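Local atomic coordinates of mnemiopsin 1 (Mnemiopsis leidyi, PDB entry 5VP3), a protein that probably emits light when calcium binds to its EF-hand loops, as a calcium-regulated photoprotein of a comb jelly. Residues A[6-11]-A[102-107]; A[127-132]-A[181-186]. All blocks are in the same frame, centred on the assembly; numbering follows the deposited sequence.

Interaction 1 of 2, residues A[6-11]-A[102-107]; sequences TNNESY and VEANRV
Y11 reaches across to helix 101-117 and meets it at two places, which are best read by following its side chain outward. CB makes no contact with 102-107; contact starts at CG, which lies 3.9 Å from V107 CG2. With CG anti to the carbonyl carbon (chi1 -85°), the ring is carried over V107. There CG2 of V107 stands 3.6 Å from the Y11 ring centroid and 5° off the ring normal, a CH-pi contact almost exactly centred, since every ring carbon from CG to CZ lies about equally far from that methyl. At the tip, Y11 OH donates to E103 OE2 at 2.8 Å; OE2 accepts through its anti lone pair, the one turned away from the other oxygen, and the carboxylate plane stands at 89° to the ring. V107 CG1 rests against N8 OD1 and S10 CB, 3.8 and 3.9 Å away, which both lie on one side of it. N8 is the N-cap: its OD1 takes a nearly straight bond from Y11 N and a weak one from S10 N, while its ND2 reaches A104 O through a water. S10 OG bonds instead to H87 O, at the end of helix 71-87. The start of helix 9-16 is thus seated against helix 101-117, with W21 touching both Y11 and V107.

Interaction 2 of 2, residues A[127-132]-A[181-186]; sequences LSNAYY and ELVHLF. With NI (nickel (II) ion), chain F; CD (cadmium ion), chain D.
F186 projects from helix 179-190 and lays its ring against S128 on helix 123-135, F186 CD2 coming within 3.6 Å of S128 CA. S128 OG stands over one ring face, offset toward the rim. Beyond S128 the ring fills a hollow bordered by L127 CG and by CB, CG and CD1 of Y131; the two aromatic planes meet obliquely at 58°. S128 is itself a bump: OG, anti to its own N (chi1 178°), is wedged against the L182-V183 backbone, 3.2 Å from V183 N but at a poor angle. L182 sends CD2 to the edge of the Y132 ring, 3.6 Å from Y132 CD1. The axes of 127-132 and 181-186 approach to 9.0 Å at 121°. With an alanine at F186, the space between L127, S128 and Y131 would probably be left as a gap. E181, last in its loop, binds cadmium through OE1 at 2.4 Å, with D170, T174, E178 and the backbone O of K176. H184, turned away from 127-132, binds nickel through ND1 at 2.0 Å. Y132 OH bonds to L177 O and G141 O. No hydrogen bond joins the segments, so shape-matching, mostly apolar, unites the entering helix of the pair's first EF-hand with the exiting helix of its second.

How the interactions relate
Both interactions are largely buried, yet they lie on opposite sides of the chain's centre, their own centres 22 Å apart and without touching. They share no helix, although helix 101-117 of interaction 1 is followed directly in the chain by helix 123-135 of interaction 2. Interaction 1, about 14 Å from the chain's centre, buries 260 Å² and mixes apolar packing with a direct hydrogen bond and a water bridge. Interaction 2, about 9 Å from that centre, buries 351 Å² entirely through packing, and its metal-binding side chains, E181 and H184, touch nothing on 127-132. One seats an N-terminal helix; the other joins helices within the EF-hand pair.

Interaction 1 of 2, residues A[6-11]-A[102-107]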
ATOM      1  N   THR A   6      -2.172  16.270  14.806  1.00 38.33           N
ATOM      2  CA  THR A   6      -1.573  17.459  14.195  1.00 44.00           C
ATOM      3  C   THR A   6      -0.572  17.135  13.100  1.00 42.74           C
ATOM      4  O   THR A   6      -0.245  18.014  12.298  1.00 36.03           O
ATOM      5  CB  THR A   6      -0.853  18.326  15.239  1.00 38.30           C
ATOM      6  OG1 THR A   6       0.361  17.693  15.677  1.00 45.38           O
ATOM      7  CG2 THR A   6      -1.751  18.577  16.427  1.00 39.24           C
ATOM      8  N   ASN A   7      -0.063  15.910  13.054  1.00 40.00           N
ATOM      9  CA  ASN A   7       0.958  15.582  12.074  1.00 40.49           C
ATOM     10  C   ASN A   7       0.756  14.231  11.388  1.00 33.76           C
ATOM     11  O   ASN A   7       1.655  13.802  10.658  1.00 36.12           O
ATOM     12  CB  ASN A   7       2.303  15.604  12.766  1.00 40.69           C
ATOM     13  CG  ASN A   7       2.316  14.716  13.982  1.00 48.43           C
ATOM     14  OD1 ASN A   7       1.651  13.670  14.011  1.00 35.91           O
ATOM     15  ND2 ASN A   7       3.059  15.125  15.007  1.00 40.14           N
ATOM     16  N   ASN A   8      -0.382  13.556  11.597  1.00 30.02           N
ATOM     17  CA  ASN A   8      -0.652  12.248  11.019  1.00 26.68           C
ATOM     18  C   ASN A   8      -2.134  12.146  10.674  1.00 35.30           C
ATOM     19  O   ASN A   8      -2.989  12.235  11.568  1.00 29.12           O
ATOM     20  CB  ASN A   8      -0.253  11.143  11.995  1.00 34.81           C
ATOM     21  CG  ASN A   8      -0.551   9.728  11.455  1.00 25.54           C
ATOM     22  OD1 ASN A   8      -1.674   9.202  11.610  1.00 30.97           O
ATOM     23  ND2 ASN A   8       0.457   9.106  10.858  1.00 30.67           N
ATOM     24  N   GLU A   9      -2.434  11.928   9.410  1.00 35.83           N
ATOM     25  CA  GLU A   9      -3.798  11.853   8.920  1.00 35.48           C
ATOM     26  C   GLU A   9      -4.611  10.745   9.533  1.00 29.72           C
ATOM     27  O   GLU A   9      -5.749  10.887   9.651  1.00 32.17           O
ATOM     28  CB  GLU A   9      -3.878  11.722   7.399  1.00 38.29           C
ATOM     29  CG  GLU A   9      -3.922  12.990   6.590  1.00 51.21           C
ATOM     30  CD  GLU A   9      -5.021  13.903   6.968  1.00 40.71           C
ATOM     31  OE1 GLU A   9      -6.181  13.623   6.735  1.00 40.91           O
ATOM     32  OE2 GLU A   9      -4.680  14.892   7.532  1.00 47.68           O
ATOM     33  N   SER A  10      -4.017   9.635   9.895  1.00 29.61           N
ATOM     34  CA  SER A  10      -4.811   8.551  10.467  1.00 23.99           C
ATOM     35  C   SER A  10      -5.224   8.868  11.906  1.00 30.68           C
ATOM     36  O   SER A  10      -6.364   8.590  12.301  1.00 31.79           O
ATOM     37  CB  SER A  10      -4.045   7.227  10.394  1.00 31.65           C
ATOM     38  OG  SER A  10      -4.085   6.670   9.070  1.00 29.02           O
ATOM     39  N   TYR A  11      -4.311   9.426  12.717  1.00 37.47           N
ATOM     40  CA  TYR A  11      -4.713   9.954  14.025  1.00 40.19           C
ATOM     41  C   TYR A  11      -5.754  11.052  13.864  1.00 35.99           C
ATOM     42  O   TYR A  11      -6.798  11.037  14.530  1.00 35.57           O
ATOM     43  CB  TYR A  11      -3.496  10.478  14.808  1.00 30.83           C
ATOM     44  CG  TYR A  11      -2.791   9.382  15.562  1.00 29.34           C
ATOM     45  CD1 TYR A  11      -3.434   8.680  16.580  1.00 37.25           C
ATOM     46  CD2 TYR A  11      -1.495   9.024  15.243  1.00 30.37           C
ATOM     47  CE1 TYR A  11      -2.788   7.644  17.258  1.00 28.82           C
ATOM     48  CE2 TYR A  11      -0.853   8.009  15.912  1.00 32.17           C
ATOM     49  CZ  TYR A  11      -1.492   7.333  16.920  1.00 29.88           C
ATOM     50  OH  TYR A  11      -0.798   6.335  17.551  1.00 31.59           O
ATOM     51  N   VAL A 102       6.567   2.017  12.199  1.00 28.31           N
ATOM     52  CA  VAL A 102       5.710   0.928  12.692  1.00 28.07           C
ATOM     53  C   VAL A 102       4.412   1.498  13.215  1.00 31.21           C
ATOM     54  O   VAL A 102       3.315   1.006  12.904  1.00 29.56           O
ATOM     55  CB  VAL A 102       6.428   0.115  13.789  1.00 28.46           C
ATOM     56  CG1 VAL A 102       5.510  -0.969  14.345  1.00 37.06           C
ATOM     57  CG2 VAL A 102       7.727  -0.505  13.259  1.00 28.80           C
ATOM     58  N   GLU A 103       4.521   2.554  14.015  1.00 28.05           N
ATOM     59  CA  GLU A 103       3.341   3.160  14.603  1.00 28.59           C
ATOM     60  C   GLU A 103       2.434   3.736  13.526  1.00 24.21           C
ATOM     61  O   GLU A 103       1.205   3.588  13.595  1.00 26.93           O
ATOM     62  CB  GLU A 103       3.756   4.268  15.571  1.00 25.79           C
ATOM     63  CG  GLU A 103       2.553   4.895  16.246  1.00 35.01           C
ATOM     64  CD  GLU A 103       2.903   5.950  17.287  1.00 33.40           C
ATOM     65  OE1 GLU A 103       4.104   6.244  17.501  1.00 30.84           O
ATOM     66  OE2 GLU A 103       1.944   6.499  17.860  1.00 34.21           O
ATOM     67  N   ALA A 104       3.024   4.405  12.530  1.00 20.74           N
ATOM     68  CA  ALA A 104       2.227   4.954  11.431  1.00 27.45           C
ATOM     69  C   ALA A 104       1.437   3.847  10.743  1.00 29.33           C
ATOM     70  O   ALA A 104       0.251   4.018  10.435  1.00 27.87           O
ATOM     71  CB  ALA A 104       3.137   5.668  10.428  1.00 22.92           C
ATOM     72  N   ASN A 105       2.058   2.668  10.565  1.00 28.40           N
ATOM     73  CA  ASN A 105       1.360   1.552   9.940  1.00 20.83           C
ATOM     74  C   ASN A 105       0.233   1.032  10.796  1.00 22.17           C
ATOM     75  O   ASN A 105      -0.824   0.682  10.273  1.00 29.50           O
ATOM     76  CB  ASN A 105       2.331   0.437   9.628  1.00 26.96           C
ATOM     77  CG  ASN A 105       2.930   0.599   8.269  1.00 31.69           C
ATOM     78  OD1 ASN A 105       2.360   0.166   7.268  1.00 32.09           O
ATOM     79  ND2 ASN A 105       4.078   1.238   8.211  1.00 33.80           N
ATOM     80  N   ARG A 106       0.420   0.979  12.107  1.00 25.68           N
ATOM     81  CA  ARG A 106      -0.614   0.404  12.948  1.00 24.71           C
ATOM     82  C   ARG A 106      -1.778   1.373  13.148  1.00 24.05           C
ATOM     83  O   ARG A 106      -2.909   0.931  13.272  1.00 30.17           O
ATOM     84  CB  ARG A 106      -0.010  -0.034  14.289  1.00 29.63           C
ATOM     85  CG  ARG A 106       0.881  -1.276  14.166  1.00 30.37           C
ATOM     86  CD  ARG A 106       0.068  -2.546  13.973  1.00 43.51           C
ATOM     87  NE  ARG A 106      -0.116  -2.911  12.570  1.00 52.69           N
ATOM     88  CZ  ARG A 106      -1.109  -3.686  12.115  1.00 48.74           C
ATOM     89  NH1 ARG A 106      -1.179  -3.969  10.826  1.00 45.51           N
ATOM     90  NH2 ARG A 106      -2.045  -4.169  12.931  1.00 47.50           N
ATOM     91  N   VAL A 107      -1.548   2.686  13.160  1.00 27.07           N
ATOM     92  CA  VAL A 107      -2.702   3.562  13.295  1.00 24.26           C
ATOM     93  C   VAL A 107      -3.470   3.609  11.990  1.00 29.56           C
ATOM     94  O   VAL A 107      -4.693   3.801  11.988  1.00 27.01           O
ATOM     95  CB  VAL A 107      -2.295   4.968  13.757  1.00 24.45           C
ATOM     96  CG1 VAL A 107      -1.358   5.639  12.742  1.00 28.40           C
ATOM     97  CG2 VAL A 107      -3.555   5.846  14.041  1.00 31.80           C
TER
HETATM   98  O   HOH W   1      -0.415   6.753   9.732  1.00 21.51           O

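Interaction 2 of 2, residues A[127-132]-A[181-186]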
ATOM      1  N   LEU A 127      -6.246   2.032  -3.627  1.00 23.19           N
ATOM      2  CA  LEU A 127      -4.922   1.803  -4.211  1.00 26.08           C
ATOM      3  C   LEU A 127      -4.944   0.606  -5.156  1.00 24.47           C
ATOM      4  O   LEU A 127      -4.379   0.645  -6.252  1.00 22.42           O
ATOM      5  CB  LEU A 127      -3.922   1.582  -3.085  1.00 23.99           C
ATOM      6  CG  LEU A 127      -2.455   1.334  -3.394  1.00 28.33           C
ATOM      7  CD1 LEU A 127      -1.863   2.577  -3.905  1.00 23.39           C
ATOM      8  CD2 LEU A 127      -1.694   0.898  -2.168  1.00 26.04           C
ATOM      9  N   SER A 128      -5.628  -0.461  -4.766  1.00 25.46           N
ATOM     10  CA  SER A 128      -5.645  -1.666  -5.591  1.00 24.96           C
ATOM     11  C   SER A 128      -6.377  -1.427  -6.899  1.00 26.76           C
ATOM     12  O   SER A 128      -5.897  -1.834  -7.969  1.00 25.71           O
ATOM     13  CB  SER A 128      -6.291  -2.806  -4.801  1.00 28.53           C
ATOM     14  OG  SER A 128      -6.367  -3.982  -5.553  1.00 31.83           O
ATOM     15  N   ASN A 129      -7.538  -0.767  -6.850  1.00 24.82           N
ATOM     16  CA  ASN A 129      -8.311  -0.539  -8.069  1.00 30.19           C
ATOM     17  C   ASN A 129      -7.661   0.471  -9.014  1.00 38.12           C
ATOM     18  O   ASN A 129      -7.888   0.407 -10.239  1.00 26.36           O
ATOM     19  CB  ASN A 129      -9.726  -0.115  -7.683  1.00 26.86           C
ATOM     20  CG  ASN A 129     -10.563  -1.319  -7.225  1.00 38.57           C
ATOM     21  OD1 ASN A 129     -10.546  -2.361  -7.866  1.00 36.31           O
ATOM     22  ND2 ASN A 129     -11.245  -1.196  -6.104  1.00 31.34           N
ATOM     23  N   ALA A 130      -6.821   1.371  -8.498  1.00 28.40           N
ATOM     24  CA  ALA A 130      -6.080   2.235  -9.409  1.00 25.08           C
ATOM     25  C   ALA A 130      -4.932   1.486 -10.066  1.00 20.23           C
ATOM     26  O   ALA A 130      -4.650   1.666 -11.264  1.00 23.73           O
ATOM     27  CB  ALA A 130      -5.545   3.455  -8.665  1.00 33.07           C
ATOM     28  N   TYR A 131      -4.232   0.673  -9.306  1.00 20.47           N
ATOM     29  CA  TYR A 131      -3.162  -0.093  -9.914  1.00 24.99           C
ATOM     30  C   TYR A 131      -3.722  -1.085 -10.913  1.00 30.07           C
ATOM     31  O   TYR A 131      -3.087  -1.376 -11.932  1.00 27.36           O
ATOM     32  CB  TYR A 131      -2.393  -0.844  -8.854  1.00 24.38           C
ATOM     33  CG  TYR A 131      -1.123  -0.202  -8.401  1.00 26.52           C
ATOM     34  CD1 TYR A 131      -1.111   0.645  -7.324  1.00 21.86           C
ATOM     35  CD2 TYR A 131       0.079  -0.483  -9.027  1.00 33.78           C
ATOM     36  CE1 TYR A 131       0.074   1.218  -6.873  1.00 23.84           C
ATOM     37  CE2 TYR A 131       1.245   0.086  -8.607  1.00 30.55           C
ATOM     38  CZ  TYR A 131       1.234   0.956  -7.522  1.00 31.03           C
ATOM     39  OH  TYR A 131       2.388   1.526  -7.036  1.00 26.93           O
ATOM     40  N   TYR A 132      -4.892  -1.637 -10.609  1.00 23.52           N
ATOM     41  CA  TYR A 132      -5.506  -2.665 -11.439  1.00 29.27           C
ATOM     42  C   TYR A 132      -5.440  -2.282 -12.897  1.00 27.96           C
ATOM     43  O   TYR A 132      -4.934  -3.030 -13.735  1.00 28.71           O
ATOM     44  CB  TYR A 132      -6.964  -2.856 -11.024  1.00 24.13           C
ATOM     45  CG  TYR A 132      -7.644  -4.093 -11.533  1.00 22.45           C
ATOM     46  CD1 TYR A 132      -7.589  -5.263 -10.821  1.00 26.35           C
ATOM     47  CD2 TYR A 132      -8.420  -4.064 -12.700  1.00 27.43           C
ATOM     48  CE1 TYR A 132      -8.254  -6.430 -11.272  1.00 32.30           C
ATOM     49  CE2 TYR A 132      -9.072  -5.199 -13.157  1.00 31.17           C
ATOM     50  CZ  TYR A 132      -8.988  -6.375 -12.435  1.00 30.67           C
ATOM     51  OH  TYR A 132      -9.647  -7.481 -12.872  1.00 33.95           O
ATOM     52  N   GLU A 181      -9.994  -9.784  -6.044  1.00 29.12           N
ATOM     53  CA  GLU A 181      -8.883 -10.629  -5.696  1.00 24.67           C
ATOM     54  C   GLU A 181      -7.596  -9.831  -5.642  1.00 23.14           C
ATOM     55  O   GLU A 181      -6.671 -10.211  -4.922  1.00 22.70           O
ATOM     56  CB  GLU A 181      -8.774 -11.774  -6.692  1.00 27.62           C
ATOM     57  CG  GLU A 181     -10.022 -12.678  -6.720  1.00 26.84           C
ATOM     58  CD  GLU A 181      -9.943 -13.768  -7.760  1.00 24.29           C
ATOM     59  OE1 GLU A 181      -9.249 -13.500  -8.757  1.00 24.67           O
ATOM     60  OE2 GLU A 181     -10.497 -14.897  -7.544  1.00 22.20           O
ATOM     61  N   LEU A 182      -7.494  -8.760  -6.418  1.00 25.31           N
ATOM     62  CA  LEU A 182      -6.306  -7.936  -6.282  1.00 27.94           C
ATOM     63  C   LEU A 182      -6.400  -7.132  -4.988  1.00 27.60           C
ATOM     64  O   LEU A 182      -5.394  -6.955  -4.293  1.00 28.55           O
ATOM     65  CB  LEU A 182      -6.129  -7.032  -7.499  1.00 22.55           C
ATOM     66  CG  LEU A 182      -4.834  -6.222  -7.535  1.00 23.94           C
ATOM     67  CD1 LEU A 182      -3.610  -7.044  -7.775  1.00 27.29           C
ATOM     68  CD2 LEU A 182      -4.861  -5.101  -8.546  1.00 23.52           C
ATOM     69  N   VAL A 183      -7.615  -6.728  -4.601  1.00 30.57           N
ATOM     70  CA  VAL A 183      -7.787  -6.130  -3.282  1.00 31.43           C
ATOM     71  C   VAL A 183      -7.260  -7.081  -2.224  1.00 29.76           C
ATOM     72  O   VAL A 183      -6.424  -6.716  -1.382  1.00 26.84           O
ATOM     73  CB  VAL A 183      -9.266  -5.775  -3.030  1.00 30.45           C
ATOM     74  CG1 VAL A 183      -9.491  -5.350  -1.575  1.00 38.27           C
ATOM     75  CG2 VAL A 183      -9.689  -4.695  -3.931  1.00 25.81           C
ATOM     76  N   HIS A 184      -7.727  -8.323  -2.255  1.00 24.12           N
ATOM     77  CA  HIS A 184      -7.253  -9.292  -1.279  1.00 27.11           C
ATOM     78  C   HIS A 184      -5.729  -9.291  -1.244  1.00 33.37           C
ATOM     79  O   HIS A 184      -5.110  -9.244  -0.171  1.00 27.68           O
ATOM     80  CB  HIS A 184      -7.798 -10.698  -1.605  1.00 29.31           C
ATOM     81  CG  HIS A 184      -7.204 -11.797  -0.764  1.00 34.01           C
ATOM     82  ND1 HIS A 184      -7.873 -12.372   0.300  1.00 52.63           N
ATOM     83  CD2 HIS A 184      -5.997 -12.419  -0.824  1.00 41.93           C
ATOM     84  CE1 HIS A 184      -7.110 -13.300   0.852  1.00 41.88           C
ATOM     85  NE2 HIS A 184      -5.960 -13.344   0.194  1.00 39.33           N
ATOM     86  N   LEU A 185      -5.106  -9.350  -2.423  1.00 32.64           N
ATOM     87  CA  LEU A 185      -3.645  -9.401  -2.523  1.00 28.20           C
ATOM     88  C   LEU A 185      -2.997  -8.151  -1.952  1.00 28.66           C
ATOM     89  O   LEU A 185      -1.982  -8.222  -1.245  1.00 27.69           O
ATOM     90  CB  LEU A 185      -3.278  -9.555  -3.989  1.00 29.69           C
ATOM     91  CG  LEU A 185      -1.868  -9.967  -4.320  1.00 43.61           C
ATOM     92  CD1 LEU A 185      -1.893 -10.606  -5.706  1.00 44.84           C
ATOM     93  CD2 LEU A 185      -0.907  -8.769  -4.305  1.00 57.38           C
ATOM     94  N   PHE A 186      -3.569  -6.988  -2.257  1.00 23.60           N
ATOM     95  CA  PHE A 186      -3.004  -5.716  -1.796  1.00 29.81           C
ATOM     96  C   PHE A 186      -3.191  -5.527  -0.297  1.00 33.17           C
ATOM     97  O   PHE A 186      -2.360  -4.899   0.360  1.00 28.73           O
ATOM     98  CB  PHE A 186      -3.648  -4.552  -2.573  1.00 23.61           C
ATOM     99  CG  PHE A 186      -2.845  -4.091  -3.790  1.00 23.80           C
ATOM    100  CD1 PHE A 186      -2.395  -4.979  -4.747  1.00 26.63           C
ATOM    101  CD2 PHE A 186      -2.585  -2.771  -3.984  1.00 24.33           C
ATOM    102  CE1 PHE A 186      -1.673  -4.531  -5.853  1.00 26.57           C
ATOM    103  CE2 PHE A 186      -1.873  -2.339  -5.073  1.00 36.22           C
ATOM    104  CZ  PHE A 186      -1.417  -3.233  -6.005  1.00 23.26           C
TER
HETATM  105 NI    NI F 305      -9.859 -12.473   0.763  1.00 36.59          NI
HETATM  106 CD    CD D 303      -9.889 -15.094 -10.368  1.00 26.20          CD